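Local coordinates for conserved hypothetical protein Pfu-838710-001 (Pyrococcus furiosus, PDB 1YEM) that is of unknown function but belongs to the CYTH family, whose tunnel-shaped barrels typically bind triphosphate compounds together with divalent metal ions, at residues R53-H58 with K108-Y113. Sequence-based numbering, arbitrary orientation.
Sequences RIRGVH and KKRWVY
The guanidinium of Arg55 meets the ends of Lys108 and Arg110 inside the barrel, where strands 50-57 and 102-115 are separated by strand 32-44. Its NH1 lies 3.6 Å from Lys108 NZ, and its NH2 is 3.5 Å from Arg110 NH2. No hydrogen bond joins the two segments; three long cationic side chains converge. Arg55 and Arg110 share a shape, CG opposite the backbone N (chi1 167° and 164°) and a bend at chi3, yet their guanidinium planes stand 89° apart. Lys108 runs extended beyond CG, crossing Arg55 at about a right angle.

The close packing is on the buried side, that of Arg55 and Lys108: Arg53 lies alongside, with Arg55 NH1 3.2 Å above the centre of its guanidinium plane, and Asp41 forms a salt bridge with Arg55 NE. Arg110 is partly exposed and lies on the more open side, while Asn123 accepts a hydrogen bond from Arg110 NE and helps hold that group. Arginine and lysine suit these positions because their long chains carry charge from the wall to the interior. Such a basic cluster, with acidic residues among it, is characteristic of the CYTH triphosphate tunnel and is consistent with a site for a polyanionic ligand.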
loop_
_atom_site.group_PDB
_atom_site.type_symbol
_atom_site.label_atom_id
_atom_site.label_comp_id
_atom_site.label_asym_id
_atom_site.label_seq_id
_atom_site.Cartn_x
_atom_site.Cartn_y
_atom_site.Cartn_z
ATOM N N ARG B 53 5.080 -4.098 7.720
ATOM C CA ARG B 53 5.955 -2.930 7.694
ATOM C C ARG B 53 5.880 -2.146 6.400
ATOM O O ARG B 53 5.603 -2.698 5.321
ATOM C CB ARG B 53 7.427 -3.317 7.961
ATOM C CG ARG B 53 8.102 -4.095 6.855
ATOM C CD ARG B 53 9.566 -3.741 6.711
ATOM N NE ARG B 53 10.355 -4.958 6.538
ATOM C CZ ARG B 53 10.476 -5.646 5.406
ATOM N NH1 ARG B 53 9.904 -5.244 4.284
ATOM N NH2 ARG B 53 11.203 -6.736 5.397
ATOM N N ILE B 54 6.129 -0.848 6.534
ATOM C CA ILE B 54 6.286 0.051 5.407
ATOM C C ILE B 54 7.773 0.365 5.322
ATOM O O ILE B 54 8.386 0.744 6.314
ATOM C CB ILE B 54 5.484 1.375 5.589
ATOM C CG1 ILE B 54 4.009 1.085 5.947
ATOM C CG2 ILE B 54 5.562 2.234 4.343
ATOM C CD1 ILE B 54 3.319 0.085 5.060
ATOM N N ARG B 55 8.341 0.191 4.142
ATOM C CA ARG B 55 9.746 0.451 3.930
ATOM C C ARG B 55 9.881 1.594 2.978
ATOM O O ARG B 55 9.268 1.572 1.920
ATOM C CB ARG B 55 10.467 -0.797 3.336
ATOM C CG ARG B 55 11.913 -0.518 2.782
ATOM C CD ARG B 55 12.677 -1.826 2.442
ATOM N NE ARG B 55 12.953 -2.582 3.654
ATOM C CZ ARG B 55 13.319 -3.861 3.707
ATOM N NH1 ARG B 55 13.503 -4.441 4.894
ATOM N NH2 ARG B 55 13.511 -4.558 2.617
ATOM N N GLY B 56 10.717 2.570 3.335
ATOM C CA GLY B 56 11.154 3.597 2.390
ATOM C C GLY B 56 12.624 3.421 2.047
ATOM O O GLY B 56 13.419 3.129 2.909
ATOM N N VAL B 57 12.967 3.574 0.775
ATOM C CA VAL B 57 14.347 3.442 0.305
ATOM C C VAL B 57 14.798 4.803 -0.251
ATOM O O VAL B 57 14.623 5.099 -1.447
ATOM C CB VAL B 57 14.500 2.331 -0.783
ATOM C CG1 VAL B 57 15.969 2.151 -1.148
ATOM C CG2 VAL B 57 13.917 1.002 -0.307
ATOM N N HIS B 58 15.382 5.613 0.635
ATOM C CA HIS B 58 15.757 7.010 0.345
ATOM C C HIS B 58 16.534 7.187 -0.943
ATOM O O HIS B 58 16.149 7.974 -1.801
ATOM C CB HIS B 58 16.575 7.590 1.513
ATOM C CG HIS B 58 16.911 9.041 1.352
ATOM N ND1 HIS B 58 18.207 9.492 1.180
ATOM C CD2 HIS B 58 16.121 10.144 1.316
ATOM C CE1 HIS B 58 18.197 10.809 1.050
ATOM N NE2 HIS B 58 16.943 11.227 1.126
ATOM N N LYS B 108 18.618 1.090 8.306
ATOM C CA LYS B 108 19.741 0.261 7.959
ATOM C C LYS B 108 20.173 0.542 6.538
ATOM O O LYS B 108 19.382 1.010 5.716
ATOM C CB LYS B 108 19.410 -1.237 8.173
ATOM C CG LYS B 108 18.328 -1.833 7.246
ATOM C CD LYS B 108 17.753 -3.211 7.808
ATOM C CE LYS B 108 16.891 -3.945 6.751
ATOM N NZ LYS B 108 16.194 -5.164 7.239
ATOM N N LYS B 109 21.458 0.313 6.289
ATOM C CA LYS B 109 22.027 0.263 4.947
ATOM C C LYS B 109 22.202 -1.205 4.563
ATOM O O LYS B 109 22.600 -2.048 5.398
ATOM C CB LYS B 109 23.379 0.957 4.915
ATOM C CG LYS B 109 23.309 2.445 5.200
ATOM C CD LYS B 109 24.696 3.091 5.273
ATOM C CE LYS B 109 24.613 4.498 5.904
ATOM N NZ LYS B 109 25.706 5.411 5.459
ATOM N N ARG B 110 21.909 -1.518 3.306
ATOM C CA ARG B 110 21.980 -2.876 2.848
ATOM C C ARG B 110 22.592 -2.979 1.476
ATOM O O ARG B 110 22.168 -2.293 0.565
ATOM C CB ARG B 110 20.601 -3.489 2.816
ATOM C CG ARG B 110 20.547 -4.758 1.992
ATOM C CD ARG B 110 19.198 -5.263 1.893
ATOM N NE ARG B 110 18.793 -5.795 3.150
ATOM C CZ ARG B 110 17.563 -6.237 3.396
ATOM N NH1 ARG B 110 17.277 -6.721 4.611
ATOM N NH2 ARG B 110 16.621 -6.199 2.429
ATOM N N TRP B 111 23.588 -3.863 1.346
ATOM C CA TRP B 111 24.179 -4.211 0.062
ATOM C C TRP B 111 23.742 -5.615 -0.261
ATOM O O TRP B 111 23.902 -6.515 0.548
ATOM C CB TRP B 111 25.703 -4.199 0.127
ATOM C CG TRP B 111 26.347 -2.837 0.280
ATOM C CD1 TRP B 111 26.887 -2.068 -0.713
ATOM C CD2 TRP B 111 26.538 -2.119 1.496
ATOM N NE1 TRP B 111 27.409 -0.912 -0.183
ATOM C CE2 TRP B 111 27.204 -0.917 1.172
ATOM C CE3 TRP B 111 26.212 -2.373 2.837
ATOM C CZ2 TRP B 111 27.539 0.033 2.135
ATOM C CZ3 TRP B 111 26.550 -1.429 3.795
ATOM C CH2 TRP B 111 27.204 -0.235 3.436
ATOM N N VAL B 112 23.163 -5.790 -1.439
ATOM C CA VAL B 112 22.739 -7.092 -1.899
ATOM C C VAL B 112 23.779 -7.631 -2.884
ATOM O O VAL B 112 24.130 -6.960 -3.858
ATOM C CB VAL B 112 21.353 -7.022 -2.546
ATOM C CG1 VAL B 112 20.906 -8.407 -2.999
ATOM C CG2 VAL B 112 20.333 -6.420 -1.561
ATOM N N TYR B 113 24.286 -8.831 -2.590
ATOM C CA TYR B 113 25.183 -9.578 -3.476
ATOM C C TYR B 113 24.529 -10.897 -3.852
ATOM O O TYR B 113 23.645 -11.369 -3.154
ATOM C CB TYR B 113 26.522 -9.841 -2.790
ATOM C CG TYR B 113 27.310 -8.580 -2.561
ATOM C CD1 TYR B 113 28.153 -8.080 -3.546
ATOM C CD2 TYR B 113 27.198 -7.866 -1.359
ATOM C CE1 TYR B 113 28.866 -6.916 -3.349
ATOM C CE2 TYR B 113 27.911 -6.700 -1.153
ATOM C CZ TYR B 113 28.738 -6.228 -2.144
ATOM O OH TYR B 113 29.442 -5.065 -1.949
#